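Local coordinates for 14-3-3 protein (Cryptosporidium parvum, PDB 3EFZ) that probably acts as a dimeric 14-3-3 adaptor in cell signalling, binding partner proteins that carry a phosphorylated serine, at residues Leu118-Ser121 against Glu122-Ile125; Leu151-Tyr154 against Lys155-Leu159; Glu162-Asn165 against Gln166-Gln170. All coordinates share one frame; numbering follows the deposited sequence.

Contact 1 of 3, residues Leu118-Ser121 against Glu122-Ile125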
loop_
_atom_site.group_PDB
_atom_site.type_symbol
_atom_site.label_atom_id
_atom_site.label_comp_id
_atom_site.label_asym_id
_atom_site.label_seq_id
_atom_site.Cartn_x
_atom_site.Cartn_y
_atom_site.Cartn_z
ATOM N N LEU B 118 8.120 -4.641 -11.105
ATOM C CA LEU B 118 8.632 -5.779 -11.901
ATOM C C LEU B 118 9.073 -6.974 -11.061
ATOM O O LEU B 118 8.690 -8.101 -11.340
ATOM C CB LEU B 118 9.803 -5.373 -12.793
ATOM C CG LEU B 118 9.530 -4.333 -13.880
ATOM C CD1 LEU B 118 10.839 -3.970 -14.535
ATOM C CD2 LEU B 118 8.503 -4.833 -14.912
ATOM N N LEU B 119 9.906 -6.709 -10.056
ATOM C CA LEU B 119 10.493 -7.751 -9.229
ATOM C C LEU B 119 9.460 -8.404 -8.329
ATOM O O LEU B 119 9.418 -9.635 -8.229
ATOM C CB LEU B 119 11.657 -7.197 -8.400
ATOM C CG LEU B 119 12.935 -6.888 -9.182
ATOM C CD1 LEU B 119 13.921 -6.072 -8.347
ATOM C CD2 LEU B 119 13.596 -8.169 -9.685
ATOM N N GLU B 120 8.614 -7.592 -7.702
ATOM C CA GLU B 120 7.653 -8.098 -6.726
ATOM C C GLU B 120 6.433 -8.727 -7.363
ATOM O O GLU B 120 5.814 -9.617 -6.791
ATOM C CB GLU B 120 7.276 -7.012 -5.706
ATOM C CG GLU B 120 8.425 -6.694 -4.748
ATOM C CD GLU B 120 8.294 -5.321 -4.088
ATOM O OE1 GLU B 120 7.169 -4.769 -4.063
ATOM O OE2 GLU B 120 9.314 -4.800 -3.586
ATOM N N SER B 121 6.069 -8.270 -8.550
ATOM C CA SER B 121 5.011 -8.961 -9.265
ATOM C C SER B 121 5.459 -10.382 -9.702
ATOM O O SER B 121 4.668 -11.318 -9.673
ATOM C CB SER B 121 4.431 -8.090 -10.397
ATOM O OG SER B 121 5.389 -7.872 -11.413
ATOM N N GLU B 122 6.726 -10.559 -10.074
ATOM C CA GLU B 122 7.210 -11.898 -10.354
ATOM C C GLU B 122 7.171 -12.762 -9.071
ATOM O O GLU B 122 6.804 -13.941 -9.143
ATOM C CB GLU B 122 8.592 -11.845 -11.017
ATOM C CG GLU B 122 9.134 -13.162 -11.561
ATOM C CD GLU B 122 8.183 -13.917 -12.468
ATOM O OE1 GLU B 122 8.222 -15.158 -12.417
ATOM O OE2 GLU B 122 7.415 -13.293 -13.229
ATOM N N ASP B 123 7.483 -12.165 -7.909
ATOM C CA ASP B 123 7.374 -12.828 -6.608
ATOM C C ASP B 123 5.951 -13.366 -6.372
ATOM O O ASP B 123 5.775 -14.544 -6.065
ATOM C CB ASP B 123 7.733 -11.875 -5.456
ATOM C CG ASP B 123 9.245 -11.639 -5.289
ATOM O OD1 ASP B 123 10.069 -12.454 -5.787
ATOM O OD2 ASP B 123 9.600 -10.623 -4.616
ATOM N N VAL B 124 4.943 -12.506 -6.518
ATOM C CA VAL B 124 3.538 -12.898 -6.334
ATOM C C VAL B 124 3.143 -14.068 -7.267
ATOM O O VAL B 124 2.566 -15.048 -6.815
ATOM C CB VAL B 124 2.577 -11.723 -6.582
ATOM C CG1 VAL B 124 1.121 -12.185 -6.508
ATOM C CG2 VAL B 124 2.828 -10.580 -5.605
ATOM N N ILE B 125 3.440 -13.927 -8.554
ATOM C CA ILE B 125 3.193 -14.954 -9.580
ATOM C C ILE B 125 3.765 -16.324 -9.221
ATOM O O ILE B 125 3.061 -17.328 -9.302
ATOM C CB ILE B 125 3.673 -14.487 -10.986
ATOM C CG1 ILE B 125 2.698 -13.427 -11.517
ATOM C CG2 ILE B 125 3.749 -15.682 -11.980
ATOM C CD1 ILE B 125 3.242 -12.524 -12.607
#

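Contact 2 of 3, residues Leu151-Tyr154 against Lys155-Leu159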
loop_
_atom_site.group_PDB
_atom_site.type_symbol
_atom_site.label_atom_id
_atom_site.label_comp_id
_atom_site.label_asym_id
_atom_site.label_seq_id
_atom_site.Cartn_x
_atom_site.Cartn_y
_atom_site.Cartn_z
ATOM N N LEU B 151 -1.087 -8.498 -13.065
ATOM C CA LEU B 151 0.355 -8.310 -12.855
ATOM C C LEU B 151 1.180 -8.312 -14.146
ATOM O O LEU B 151 2.135 -7.561 -14.263
ATOM C CB LEU B 151 0.925 -9.347 -11.878
ATOM C CG LEU B 151 0.454 -9.335 -10.417
ATOM C CD1 LEU B 151 1.087 -10.489 -9.712
ATOM C CD2 LEU B 151 0.760 -8.018 -9.688
ATOM N N MET B 152 0.820 -9.154 -15.104
ATOM C CA MET B 152 1.416 -9.071 -16.436
ATOM C C MET B 152 1.139 -7.729 -17.150
ATOM O O MET B 152 2.018 -7.168 -17.821
ATOM C CB MET B 152 0.956 -10.250 -17.302
ATOM C CG MET B 152 1.671 -11.545 -16.983
ATOM S SD MET B 152 3.460 -11.394 -17.135
ATOM C CE MET B 152 3.923 -12.321 -15.692
ATOM N N ARG B 153 -0.097 -7.243 -17.008
ATOM C CA ARG B 153 -0.524 -5.933 -17.546
ATOM C C ARG B 153 0.311 -4.815 -16.933
ATOM O O ARG B 153 0.695 -3.865 -17.632
ATOM C CB ARG B 153 -2.035 -5.699 -17.307
ATOM C CG ARG B 153 -2.575 -4.295 -17.662
ATOM C CD ARG B 153 -4.124 -4.277 -17.805
ATOM N NE ARG B 153 -4.807 -4.729 -16.576
ATOM C CZ ARG B 153 -5.097 -3.939 -15.545
ATOM N NH1 ARG B 153 -4.798 -2.639 -15.588
ATOM N NH2 ARG B 153 -5.693 -4.444 -14.465
ATOM N N TYR B 154 0.608 -4.936 -15.635
ATOM C CA TYR B 154 1.459 -3.954 -14.962
ATOM C C TYR B 154 2.881 -3.948 -15.509
ATOM O O TYR B 154 3.472 -2.884 -15.648
ATOM C CB TYR B 154 1.516 -4.195 -13.452
ATOM C CG TYR B 154 0.205 -4.053 -12.686
ATOM C CD1 TYR B 154 -0.954 -3.506 -13.264
ATOM C CD2 TYR B 154 0.148 -4.445 -11.349
ATOM C CE1 TYR B 154 -2.128 -3.384 -12.524
ATOM C CE2 TYR B 154 -1.005 -4.313 -10.597
ATOM C CZ TYR B 154 -2.134 -3.799 -11.181
ATOM O OH TYR B 154 -3.237 -3.697 -10.367
ATOM N N LYS B 155 3.431 -5.132 -15.794
ATOM C CA LYS B 155 4.817 -5.252 -16.290
ATOM C C LYS B 155 4.872 -4.631 -17.677
ATOM O O LYS B 155 5.825 -3.932 -18.013
ATOM C CB LYS B 155 5.292 -6.719 -16.369
ATOM C CG LYS B 155 5.376 -7.500 -15.056
ATOM C CD LYS B 155 6.127 -8.821 -15.274
ATOM C CE LYS B 155 6.108 -9.686 -14.032
ATOM N NZ LYS B 155 6.977 -10.920 -14.147
ATOM N N ALA B 156 3.826 -4.904 -18.458
ATOM C CA ALA B 156 3.627 -4.391 -19.811
ATOM C C ALA B 156 3.586 -2.859 -19.888
ATOM O O ALA B 156 3.939 -2.294 -20.913
ATOM C CB ALA B 156 2.338 -4.981 -20.403
ATOM N N GLU B 157 3.125 -2.201 -18.822
ATOM C CA GLU B 157 3.104 -0.734 -18.733
ATOM C C GLU B 157 4.504 -0.164 -18.497
ATOM O O GLU B 157 4.762 1.032 -18.741
ATOM C CB GLU B 157 2.179 -0.269 -17.597
ATOM C CG GLU B 157 0.734 -0.699 -17.708
ATOM C CD GLU B 157 -0.095 -0.295 -16.477
ATOM O OE1 GLU B 157 0.487 -0.143 -15.381
ATOM O OE2 GLU B 157 -1.325 -0.132 -16.600
ATOM N N ILE B 158 5.388 -1.017 -17.976
ATOM C CA ILE B 158 6.750 -0.641 -17.625
ATOM C C ILE B 158 7.739 -1.006 -18.733
ATOM O O ILE B 158 8.594 -0.199 -19.099
ATOM C CB ILE B 158 7.199 -1.325 -16.298
ATOM C CG1 ILE B 158 6.274 -0.902 -15.144
ATOM C CG2 ILE B 158 8.674 -1.033 -16.000
ATOM C CD1 ILE B 158 6.596 -1.548 -13.824
ATOM N N LEU B 159 7.628 -2.235 -19.231
ATOM C CA LEU B 159 8.569 -2.797 -20.199
ATOM C C LEU B 159 8.418 -2.218 -21.610
ATOM O O LEU B 159 7.421 -1.559 -21.918
ATOM C CB LEU B 159 8.501 -4.333 -20.178
ATOM C CG LEU B 159 8.918 -5.014 -18.842
ATOM C CD1 LEU B 159 8.614 -6.510 -18.865
ATOM C CD2 LEU B 159 10.375 -4.784 -18.421
HETATM O O HOH W 1 2.661 -0.674 -14.116
#

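Contact 3 of 3, residues Glu162-Asn165 against Gln166-Gln170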
loop_
_atom_site.group_PDB
_atom_site.type_symbol
_atom_site.label_atom_id
_atom_site.label_comp_id
_atom_site.label_asym_id
_atom_site.label_seq_id
_atom_site.Cartn_x
_atom_site.Cartn_y
_atom_site.Cartn_z
ATOM N N GLU B 162 9.605 -5.724 -27.339
ATOM C CA GLU B 162 9.189 -7.112 -27.395
ATOM C C GLU B 162 8.853 -7.638 -25.996
ATOM O O GLU B 162 7.827 -8.307 -25.809
ATOM C CB GLU B 162 10.249 -7.958 -28.110
ATOM C CG GLU B 162 9.670 -9.063 -28.994
ATOM C CD GLU B 162 8.553 -8.584 -29.954
ATOM O OE1 GLU B 162 8.800 -7.644 -30.755
ATOM O OE2 GLU B 162 7.437 -9.164 -29.900
ATOM N N GLU B 163 9.687 -7.285 -25.019
ATOM C CA GLU B 163 9.490 -7.684 -23.635
ATOM C C GLU B 163 8.099 -7.217 -23.171
ATOM O O GLU B 163 7.391 -7.936 -22.472
ATOM C CB GLU B 163 10.666 -7.197 -22.741
ATOM C CG GLU B 163 10.493 -5.839 -22.042
ATOM C CD GLU B 163 11.814 -5.138 -21.610
ATOM O OE1 GLU B 163 11.941 -3.913 -21.879
ATOM O OE2 GLU B 163 12.715 -5.788 -21.003
ATOM N N LYS B 164 7.704 -6.022 -23.603
ATOM C CA LYS B 164 6.350 -5.503 -23.411
ATOM C C LYS B 164 5.314 -6.369 -24.132
ATOM O O LYS B 164 4.346 -6.808 -23.526
ATOM C CB LYS B 164 6.276 -4.060 -23.910
ATOM C CG LYS B 164 4.897 -3.431 -23.929
ATOM C CD LYS B 164 4.992 -1.984 -24.408
ATOM C CE LYS B 164 3.637 -1.318 -24.407
ATOM N NZ LYS B 164 3.713 0.154 -24.697
ATOM N N ASN B 165 5.530 -6.609 -25.425
ATOM C CA ASN B 165 4.616 -7.420 -26.218
ATOM C C ASN B 165 4.417 -8.830 -25.668
ATOM O O ASN B 165 3.311 -9.362 -25.718
ATOM C CB ASN B 165 5.041 -7.455 -27.685
ATOM C CG ASN B 165 4.761 -6.134 -28.410
ATOM O OD1 ASN B 165 3.943 -5.317 -27.963
ATOM N ND2 ASN B 165 5.426 -5.931 -29.542
ATOM N N GLN B 166 5.483 -9.421 -25.135
ATOM C CA GLN B 166 5.389 -10.743 -24.508
ATOM C C GLN B 166 4.552 -10.679 -23.243
ATOM O O GLN B 166 3.796 -11.595 -22.976
ATOM C CB GLN B 166 6.766 -11.328 -24.172
ATOM C CG GLN B 166 7.736 -11.532 -25.335
ATOM C CD GLN B 166 9.181 -11.619 -24.851
ATOM O OE1 GLN B 166 10.112 -11.154 -25.518
ATOM N NE2 GLN B 166 9.368 -12.186 -23.657
ATOM N N CYS B 167 4.691 -9.614 -22.448
ATOM C CA CYS B 167 3.844 -9.460 -21.256
ATOM C C CYS B 167 2.383 -9.240 -21.628
ATOM O O CYS B 167 1.492 -9.728 -20.939
ATOM C CB CYS B 167 4.320 -8.325 -20.318
ATOM S SG CYS B 167 5.864 -8.689 -19.476
ATOM N N ILE B 168 2.132 -8.490 -22.700
ATOM C CA ILE B 168 0.757 -8.301 -23.163
ATOM C C ILE B 168 0.188 -9.651 -23.610
ATOM O O ILE B 168 -0.945 -10.003 -23.255
ATOM C CB ILE B 168 0.648 -7.236 -24.278
ATOM C CG1 ILE B 168 0.939 -5.840 -23.710
ATOM C CG2 ILE B 168 -0.751 -7.259 -24.912
ATOM C CD1 ILE B 168 1.393 -4.827 -24.737
ATOM N N LYS B 169 0.982 -10.412 -24.361
ATOM C CA LYS B 169 0.566 -11.747 -24.782
ATOM C C LYS B 169 0.262 -12.667 -23.594
ATOM O O LYS B 169 -0.768 -13.328 -23.609
ATOM C CB LYS B 169 1.552 -12.396 -25.749
ATOM C CG LYS B 169 0.982 -13.694 -26.310
ATOM C CD LYS B 169 1.870 -14.393 -27.303
ATOM C CE LYS B 169 1.217 -15.738 -27.700
ATOM N NZ LYS B 169 0.860 -16.564 -26.483
ATOM N N GLN B 170 1.130 -12.687 -22.571
ATOM C CA GLN B 170 0.884 -13.479 -21.350
ATOM C C GLN B 170 -0.349 -13.017 -20.589
ATOM O O GLN B 170 -1.020 -13.837 -19.978
ATOM C CB GLN B 170 2.078 -13.476 -20.374
ATOM C CG GLN B 170 3.354 -14.201 -20.821
ATOM C CD GLN B 170 4.483 -14.099 -19.782
ATOM O OE1 GLN B 170 4.399 -14.679 -18.694
ATOM N NE2 GLN B 170 5.546 -13.370 -20.124
#

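Contact 1 of 3, residues Leu118-Ser121 against Glu122-Ile125
S121 meets the following turn of helix 100-131 mainly through its backbone oxygen, which receives the N-H of I125 in a nearly straight bond, 3.1 Å from I125 N to S121 O with 174° at the hydrogen. It is one of the i to i+4 bonds along this long helix of the all-helical 14-3-3 fold. The isoleucine also lays its side chain against that oxygen, with I125 CG1 3.4 Å from S121 O. With chi1 at 66°, the serine hydroxyl swings back over the preceding turn and is hydrogen-bonded to the carbonyl of I117. A small residue whose hydroxyl is satisfied within its own helix suits this buried place, where the serine lies against L151 and K155 of helix 138-158.

Of the E122 side chain it is the root that meets the preceding turn, CB lying 3.7 Å from L119 O. Its CG is anti to the backbone N (chi1 -171°), and the chain then bends and carries the carboxylate off toward K155, with which the modelled conformer, one of two, forms a salt bridge.

E120 and D123 are two of the three acids here, their side chains coming closest at E120 CG to D123 OD2, 4.1 Å, while the like-charged oxygens E120 OE2 and D123 OD2 stay 5.9 Å apart. D123, which also packs on K46 of the second subunit, rests its CB 3.3 Å from E120 O, and that same oxygen takes the N-H of V124, at 3.0 Å from V124 N.

Each carboxylate has a basic partner beyond these turns: R74 for E120, R126 for D123, K155 for E122. The acids therefore probably remain ionised, and their charges may help to tie this helix to helices 63-81 and 138-158, and D123 to R126 of its own helix.

Contact 2 of 3, residues Leu151-Tyr154 against Lys155-Leu159
E157 places its carboxylate beside both flat groups of the preceding turn, meeting each at a slant. Toward the Y154 ring it offers OE1, 4.2 Å from CD1 of the tyrosine. Toward the R153 guanidinium it offers OE2, which at 4.4 Å from R153 NH1 is an attraction between opposite charges rather than a salt bridge. The extended glutamate chain gets there by crossing the carbonyl of R153, with E157 CG 3.2 Å from R153 O. A water ties the group down further, donating to Y154 O at 2.8 Å and also to E157 OE1. The strongest partner of the glutamate is R79, with which OE2 forms a salt bridge. R153, for its part, is held through NE by the hydroxyl of Y175.

R79 and R153 are the two predicted contacts for phosphoserine, consistent with the basic pocket in the amphipathic groove of 14-3-3 proteins. Their terminal nitrogens NH2 and NH1 lie close together, as fits a site for an anion, and E157, bridged to R79, may help to position that arginine and offset the positive charge.

On another side of helix 138-158, M152 and K155 run side by side in the same direction. Bends at chi2 (-57°) and chi3 bring the sulfur alongside the lysine and the methyl to the lysine's end, M152 CE 3.7 Å from K155 NZ. A flexible thioether suits the aliphatic length of a lysine whose ammonium is paired with E122. Backbone bonds join the turns as well: A156 N reaches M152 O at 3.0 Å, whereas the N-H of E157 is shared weakly between the carbonyls of R153 and Y154. The small A156 rests its CB on M152 O at 3.4 Å and packs against I168 of helix 161-185.

Contact 3 of 3, residues Glu162-Asn165 against Gln166-Gln170
Q166 lays its side chain over the carbonyl of E162, one turn back in helix 161-185, with Q166 CG 3.3 Å from E162 O. That oxygen is also the acceptor for the glutamine's own N-H: the bond from Q166 N to E162 O is 2.7 Å and runs nearly in line with the C=O. Further out the two side chains cross at about a right angle. Their touch is loose, E162 CG to Q166 OE1 4.1 Å, and the carboxylate and amide planes are 22° apart. Long polar chains suit this solvent-facing side.

The apolar touch is between K164 and I168, which run alongside each other and point the same way. Chi1 of 173° swings the K164 chain away from its own N, and the extended rest lays its methylenes along the isoleucine, K164 CG 3.9 Å from I168 CD1. Both also pack on L209, so the lysine adds aliphatic methylenes to this apolar patch, and its extended chain carries the ammonium beyond the isoleucine methyl. N165 flanks the same methyl, its OD1 4.1 Å from I168 CD1.

C167, compact and buried, lies against K155 and A156 of helix 138-158. The chemistry is thus that of an amphipathic helix: I168 and C167 supply the inward packing, and E162 and Q166 touch loosely, carbon to amide oxygen, which leaves the backbone bonds as the main tie between the turns.

In the fold
Three successive antiparallel helices of the 14-3-3 bundle carry these contacts, with contact 2 touching both of the others. Its centre lies about 11 Å from that of contact 1 and about 8 Å from that of contact 3, whereas contacts 1 and 3 approach no nearer than about 6 Å between atoms. The join to contact 1 combines the salt bridge of E122 and K155 with packing, V124 CG1 lying 3.6 Å from L151 CD1. The join to contact 3 is packing, as where L159 CD1 lies 3.6 Å from C167 SG. Contact 2 holds R153 of the predicted phosphoserine site, and the side chains of S121 and I168 lie about 10 Å and about 7 Å from that of R153.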